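Local atomic coordinates of cytosine deaminase (Klebsiella pneumoniae, PDB entry 4R85), a protein that probably catalyses the hydrolytic deamination of cytosine and 5-methylcytosine, using an iron(II) ion bound in an amidohydrolase barrel. Residues Gln151-Ser156 and His180-Thr184; Asp211-Asp215 and Leu277-Phe281. One frame throughout, in Å; residues are numbered along the deposited sequence.

Contact 1. Residues Gln151-Ser156 and His180-Thr184. With 17E (5-methylcytosine), chain G.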
loop_
_atom_site.group_PDB
_atom_site.type_symbol
_atom_site.label_atom_id
_atom_site.label_comp_id
_atom_site.label_asym_id
_atom_site.label_seq_id
_atom_site.Cartn_x
_atom_site.Cartn_y
_atom_site.Cartn_z
ATOM N N GLN A 151 -11.896 -4.359 -25.412
ATOM C CA GLN A 151 -10.457 -4.361 -25.130
ATOM C C GLN A 151 -9.568 -4.074 -26.337
ATOM O O GLN A 151 -8.587 -3.330 -26.242
ATOM C CB GLN A 151 -10.044 -5.704 -24.533
ATOM C CG GLN A 151 -8.549 -5.854 -24.309
ATOM C CD GLN A 151 -8.060 -4.970 -23.174
ATOM O OE1 GLN A 151 -8.071 -5.374 -22.013
ATOM N NE2 GLN A 151 -7.647 -3.753 -23.503
ATOM N N GLU A 152 -9.887 -4.676 -27.475
ATOM C CA GLU A 152 -9.005 -4.509 -28.624
ATOM C C GLU A 152 -9.469 -3.411 -29.581
ATOM O O GLU A 152 -8.992 -3.306 -30.713
ATOM C CB GLU A 152 -8.764 -5.856 -29.316
ATOM C CG GLU A 152 -8.047 -6.805 -28.352
ATOM C CD GLU A 152 -7.593 -8.095 -28.989
ATOM O OE1 GLU A 152 -7.764 -9.157 -28.349
ATOM O OE2 GLU A 152 -7.064 -8.041 -30.117
ATOM N N GLY A 153 -10.387 -2.577 -29.105
ATOM C CA GLY A 153 -10.829 -1.432 -29.875
ATOM C C GLY A 153 -12.170 -1.640 -30.543
ATOM O O GLY A 153 -12.533 -2.756 -30.926
ATOM N N ILE A 154 -12.919 -0.552 -30.664
ATOM C CA ILE A 154 -14.168 -0.545 -31.410
ATOM C C ILE A 154 -13.902 -0.458 -32.917
ATOM O O ILE A 154 -14.460 -1.226 -33.710
ATOM C CB ILE A 154 -15.047 0.654 -30.974
ATOM C CG1 ILE A 154 -15.445 0.486 -29.510
ATOM C CG2 ILE A 154 -16.278 0.780 -31.867
ATOM C CD1 ILE A 154 -16.224 1.660 -28.940
ATOM N N GLU A 155 -13.055 0.485 -33.313
ATOM C CA GLU A 155 -12.829 0.755 -34.727
ATOM C C GLU A 155 -11.688 -0.095 -35.262
ATOM O O GLU A 155 -11.498 -0.191 -36.468
ATOM C CB GLU A 155 -12.483 2.238 -34.948
ATOM C CG GLU A 155 -13.348 3.241 -34.197
ATOM C CD GLU A 155 -14.752 3.387 -34.792
ATOM O OE1 GLU A 155 -15.341 4.477 -34.648
ATOM O OE2 GLU A 155 -15.272 2.424 -35.404
ATOM N N SER A 156 -10.932 -0.700 -34.350
ATOM C CA SER A 156 -9.658 -1.329 -34.695
ATOM C C SER A 156 -9.706 -2.865 -34.635
ATOM O O SER A 156 -8.708 -3.536 -34.902
ATOM C CB SER A 156 -8.556 -0.791 -33.767
ATOM O OG SER A 156 -8.611 0.636 -33.652
ATOM N N HIS A 180 -7.909 5.651 -26.418
ATOM C CA HIS A 180 -6.455 5.808 -26.508
ATOM C C HIS A 180 -5.778 4.609 -27.176
ATOM O O HIS A 180 -4.630 4.705 -27.632
ATOM C CB HIS A 180 -5.853 6.033 -25.115
ATOM C CG HIS A 180 -5.998 4.854 -24.212
ATOM N ND1 HIS A 180 -7.164 4.585 -23.531
ATOM C CD2 HIS A 180 -5.140 3.851 -23.904
ATOM C CE1 HIS A 180 -7.020 3.471 -22.837
ATOM N NE2 HIS A 180 -5.803 3.005 -23.044
ATOM N N TYR A 181 -6.477 3.477 -27.246
ATOM C CA TYR A 181 -5.895 2.267 -27.852
ATOM C C TYR A 181 -6.283 2.086 -29.320
ATOM O O TYR A 181 -5.708 1.246 -30.012
ATOM C CB TYR A 181 -6.260 1.014 -27.038
ATOM C CG TYR A 181 -5.506 -0.248 -27.417
ATOM C CD1 TYR A 181 -6.185 -1.355 -27.916
ATOM C CD2 TYR A 181 -4.129 -0.338 -27.265
ATOM C CE1 TYR A 181 -5.520 -2.515 -28.260
ATOM C CE2 TYR A 181 -3.445 -1.505 -27.615
ATOM C CZ TYR A 181 -4.151 -2.590 -28.108
ATOM O OH TYR A 181 -3.501 -3.755 -28.466
ATOM N N GLU A 182 -7.237 2.874 -29.809
ATOM C CA GLU A 182 -7.586 2.802 -31.233
ATOM C C GLU A 182 -6.361 3.171 -32.082
ATOM O O GLU A 182 -5.488 3.929 -31.642
ATOM C CB GLU A 182 -8.771 3.708 -31.570
ATOM C CG GLU A 182 -9.999 3.493 -30.664
ATOM C CD GLU A 182 -10.805 2.255 -31.020
ATOM O OE1 GLU A 182 -11.750 1.935 -30.262
ATOM O OE2 GLU A 182 -10.507 1.607 -32.053
ATOM N N ASN A 183 -6.315 2.639 -33.295
ATOM C CA ASN A 183 -5.102 2.666 -34.116
ATOM C C ASN A 183 -4.653 4.065 -34.552
ATOM O O ASN A 183 -3.464 4.294 -34.774
ATOM C CB ASN A 183 -5.263 1.764 -35.346
ATOM C CG ASN A 183 -5.243 0.282 -34.998
ATOM O OD1 ASN A 183 -4.839 -0.110 -33.901
ATOM N ND2 ASN A 183 -5.670 -0.552 -35.945
ATOM N N THR A 184 -5.603 4.981 -34.720
ATOM C CA THR A 184 -5.264 6.360 -35.069
ATOM C C THR A 184 -6.060 7.301 -34.183
ATOM O O THR A 184 -7.084 6.916 -33.610
ATOM C CB THR A 184 -5.584 6.709 -36.537
ATOM O OG1 THR A 184 -7.006 6.715 -36.747
ATOM C CG2 THR A 184 -4.937 5.727 -37.481
HETATM N N1 17E G . -7.334 -3.828 -19.907
HETATM C C2 17E G . -6.998 -2.540 -19.994
HETATM O O2 17E G . -7.047 -1.912 -21.212
HETATM N N3 17E G . -6.616 -1.841 -18.920
HETATM C C4 17E G . -6.555 -2.429 -17.713
HETATM N N4 17E G . -6.145 -1.673 -16.574
HETATM C C5 17E G . -6.900 -3.775 -17.572
HETATM C C6 17E G . -7.297 -4.461 -18.717
HETATM C CM5 17E G . -6.842 -4.444 -16.236
HETATM O O HOH W 1 -5.980 -3.272 -35.520
#
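Glu182 reaches across to the 151-156 loop and presents its buried carboxylate to three consecutive residues. OE1 takes the backbone N-H of Ile154 through its syn lone pair, with 2.8 Å from Ile154 N to Glu182 OE1. OE2 accepts twice: from Glu155 N on the syn side, the donor 32° out of the carboxylate plane, and from the hydroxyl of Ser156 on the anti side, with Ser156 OG 2.7 Å from Glu182 OE2. A bend at chi2 (-77°) turns the carboxylate toward these donors. Ser156 OG in turn receives the backbone N-H of Asn183 at 3.1 Å from Asn183 N, which continues the hydrogen bonding back to the 180-184 segment, and a water joins Ser156 O to Asn183 ND2. Gly153 CA lies 3.5 Å from Glu182 OE1, and the glycine lets the backbone pass this close to the carboxylate. Both segments are loops that follow barrel strands, 143-149 and 174-175, in the TIM-barrel fold of the amidohydrolases. At the other end of the contact the edge of the Tyr181 ring meets Glu152 CA, while its CD1 approaches the carbonyl of Gln151. The side chain of Gln151 turns off to the substrate pocket: its OE1 accepts from N1 of 5-methylcytosine at 2.7 Å, and its NE2 donates to O2 of the base at 3.0 Å, both bonds nearly straight, so the amide reads two neighbouring polar positions of the pyrimidine. Farther out, Glu152 forms a salt bridge with Lys87, and Glu155 is held by Arg161 and Ser190.

Contact 2. Residues Asp211-Asp215 and Leu277-Phe281. With 17E (5-methylcytosine), chain G.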
loop_
_atom_site.group_PDB
_atom_site.type_symbol
_atom_site.label_atom_id
_atom_site.label_comp_id
_atom_site.label_asym_id
_atom_site.label_seq_id
_atom_site.Cartn_x
_atom_site.Cartn_y
_atom_site.Cartn_z
ATOM N N ASP A 211 -7.700 7.396 -20.986
ATOM C CA ASP A 211 -6.365 7.716 -21.473
ATOM C C ASP A 211 -5.349 6.979 -20.603
ATOM O O ASP A 211 -4.581 7.598 -19.859
ATOM C CB ASP A 211 -6.132 9.240 -21.431
ATOM C CG ASP A 211 -6.978 10.004 -22.465
ATOM O OD1 ASP A 211 -7.882 10.771 -22.061
ATOM O OD2 ASP A 211 -6.730 9.850 -23.687
ATOM N N GLU A 212 -5.360 5.649 -20.686
ATOM C CA GLU A 212 -4.544 4.827 -19.795
ATOM C C GLU A 212 -3.154 4.671 -20.384
ATOM O O GLU A 212 -2.739 3.579 -20.780
ATOM C CB GLU A 212 -5.200 3.461 -19.531
ATOM C CG GLU A 212 -4.535 2.702 -18.360
ATOM C CD GLU A 212 -5.123 1.325 -18.079
ATOM O OE1 GLU A 212 -4.714 0.716 -17.063
ATOM O OE2 GLU A 212 -5.976 0.843 -18.857
ATOM N N ILE A 213 -2.439 5.783 -20.472
ATOM C CA ILE A 213 -1.153 5.813 -21.156
ATOM C C ILE A 213 -0.443 7.067 -20.676
ATOM O O ILE A 213 -1.100 8.001 -20.222
ATOM C CB ILE A 213 -1.351 5.814 -22.695
ATOM C CG1 ILE A 213 -0.027 5.599 -23.435
ATOM C CG2 ILE A 213 -2.048 7.085 -23.159
ATOM C CD1 ILE A 213 -0.213 5.409 -24.948
ATOM N N ASP A 214 0.886 7.093 -20.740
ATOM C CA ASP A 214 1.631 8.230 -20.199
ATOM C C ASP A 214 1.870 9.351 -21.221
ATOM O O ASP A 214 2.553 10.326 -20.922
ATOM C CB ASP A 214 2.954 7.778 -19.568
ATOM C CG ASP A 214 2.756 7.026 -18.249
ATOM O OD1 ASP A 214 3.475 6.026 -18.027
ATOM O OD2 ASP A 214 1.898 7.441 -17.427
ATOM N N ASP A 215 1.287 9.210 -22.408
ATOM C CA ASP A 215 1.437 10.181 -23.491
ATOM C C ASP A 215 0.656 11.468 -23.190
ATOM O O ASP A 215 -0.569 11.437 -23.155
ATOM C CB ASP A 215 0.911 9.541 -24.783
ATOM C CG ASP A 215 1.059 10.440 -26.004
ATOM O OD1 ASP A 215 0.544 10.053 -27.076
ATOM O OD2 ASP A 215 1.673 11.522 -25.910
ATOM N N LEU A 277 1.580 -0.309 -13.822
ATOM C CA LEU A 277 1.591 -0.302 -15.288
ATOM C C LEU A 277 2.159 0.980 -15.898
ATOM O O LEU A 277 2.642 0.971 -17.022
ATOM C CB LEU A 277 0.178 -0.503 -15.844
ATOM C CG LEU A 277 -0.521 -1.834 -15.582
ATOM C CD1 LEU A 277 -1.850 -1.827 -16.301
ATOM C CD2 LEU A 277 0.349 -3.010 -16.078
ATOM N N GLN A 278 2.071 2.088 -15.175
ATOM C CA GLN A 278 2.539 3.369 -15.709
ATOM C C GLN A 278 3.980 3.632 -15.297
ATOM O O GLN A 278 4.528 2.953 -14.417
ATOM C CB GLN A 278 1.642 4.527 -15.222
ATOM C CG GLN A 278 0.158 4.331 -15.507
ATOM C CD GLN A 278 -0.135 4.135 -16.980
ATOM O OE1 GLN A 278 0.318 4.915 -17.819
ATOM N NE2 GLN A 278 -0.893 3.086 -17.304
ATOM N N GLY A 279 4.590 4.641 -15.918
ATOM C CA GLY A 279 5.985 4.956 -15.660
ATOM C C GLY A 279 6.956 3.945 -16.250
ATOM O O GLY A 279 8.157 4.030 -16.007
ATOM N N ARG A 280 6.451 2.993 -17.033
ATOM C CA ARG A 280 7.302 1.922 -17.579
ATOM C C ARG A 280 8.143 2.351 -18.770
ATOM O O ARG A 280 9.065 1.639 -19.178
ATOM C CB ARG A 280 6.446 0.723 -18.000
ATOM C CG ARG A 280 5.754 0.001 -16.838
ATOM C CD ARG A 280 6.706 -0.968 -16.136
ATOM N NE ARG A 280 6.045 -1.665 -15.036
ATOM C CZ ARG A 280 6.603 -2.634 -14.323
ATOM N NH1 ARG A 280 7.846 -3.022 -14.590
ATOM N NH2 ARG A 280 5.922 -3.208 -13.337
ATOM N N PHE A 281 7.811 3.496 -19.355
ATOM C CA PHE A 281 8.543 3.972 -20.516
ATOM C C PHE A 281 9.416 5.176 -20.187
ATOM O O PHE A 281 10.021 5.775 -21.079
ATOM C CB PHE A 281 7.573 4.255 -21.666
ATOM C CG PHE A 281 6.746 3.056 -22.038
ATOM C CD1 PHE A 281 5.429 2.945 -21.617
ATOM C CD2 PHE A 281 7.314 2.007 -22.750
ATOM C CE1 PHE A 281 4.679 1.818 -21.933
ATOM C CE2 PHE A 281 6.575 0.887 -23.072
ATOM C CZ PHE A 281 5.255 0.788 -22.666
HETATM N N1 17E G . -7.334 -3.828 -19.907
HETATM C C2 17E G . -6.998 -2.540 -19.994
HETATM O O2 17E G . -7.047 -1.912 -21.212
HETATM N N3 17E G . -6.616 -1.841 -18.920
HETATM C C4 17E G . -6.555 -2.429 -17.713
HETATM N N4 17E G . -6.145 -1.673 -16.574
HETATM C C5 17E G . -6.900 -3.775 -17.572
HETATM C C6 17E G . -7.297 -4.461 -18.717
HETATM C CM5 17E G . -6.842 -4.444 -16.236
HETATM O O HOH W 2 3.864 2.907 -18.612
HETATM O O HOH W 3 6.168 5.718 -18.893
#
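Asp214 OD1 is gripped by one backbone N-H and two waters. Gly279 N donates to Asp214 OD1 at 2.8 Å, nearly straight, from the syn side and 18° out of the carboxylate plane. One water donates to Asp214 OD1 and to Leu277 O while accepting from Arg280 N; the other lies 2.8 Å from Asp214 OD1 and accepts from Phe281 N. The aspartate thus gathers the turn that follows helix 271-277, directly or through water, and Gly279 takes the positive phi (72°) of that turn. Gln278 lies across Asp214 with its amide plane steeply inclined to the carboxylate, and CB comes within 3.7 Å of Asp214 OD2. At the pocket end, Leu277 CD1 packs 3.9 Å from Glu212 OE1. With CG anti to the backbone N (chi1 -167°) and the chain extended beyond it, Glu212 runs inward from an inverse gamma turn to 5-methylcytosine. There its OE1 accepts from N4 of the base at 2.8 Å, and its OE2 lies 2.8 Å from N3. Across the subunit boundary, Arg280 packs on His334 of the second subunit, and Gln278 O has a weak hydrogen bond with that histidine. Close to the iron(II) ion and facing both N3 and the amino group, the carboxylate of Glu212 addresses the edge of the base at which deamination occurs, consistent with the proton-transfer role of the equivalent glutamate in related cytosine deaminases.

Overall arrangement
Both contacts join loops of one amidohydrolase barrel, lie on the same side of the chain's centre and are partly buried, each running from the 5-methylcytosine pocket toward the periphery. Contact 1 ties together two loops that follow barrel strands; contact 2 joins such a loop to the turn after helix 271-277 and also lies at the subunit boundary. A carboxylate organises each, but the buried one in contact 1 is met directly by protein donors, whereas the partly exposed one in contact 2 shares its OD1 between one backbone N-H and two waters. Between them they address the base through an amide and a carboxylate. The contacts meet where His180 CE1 packs 3.5 Å from Glu212 N.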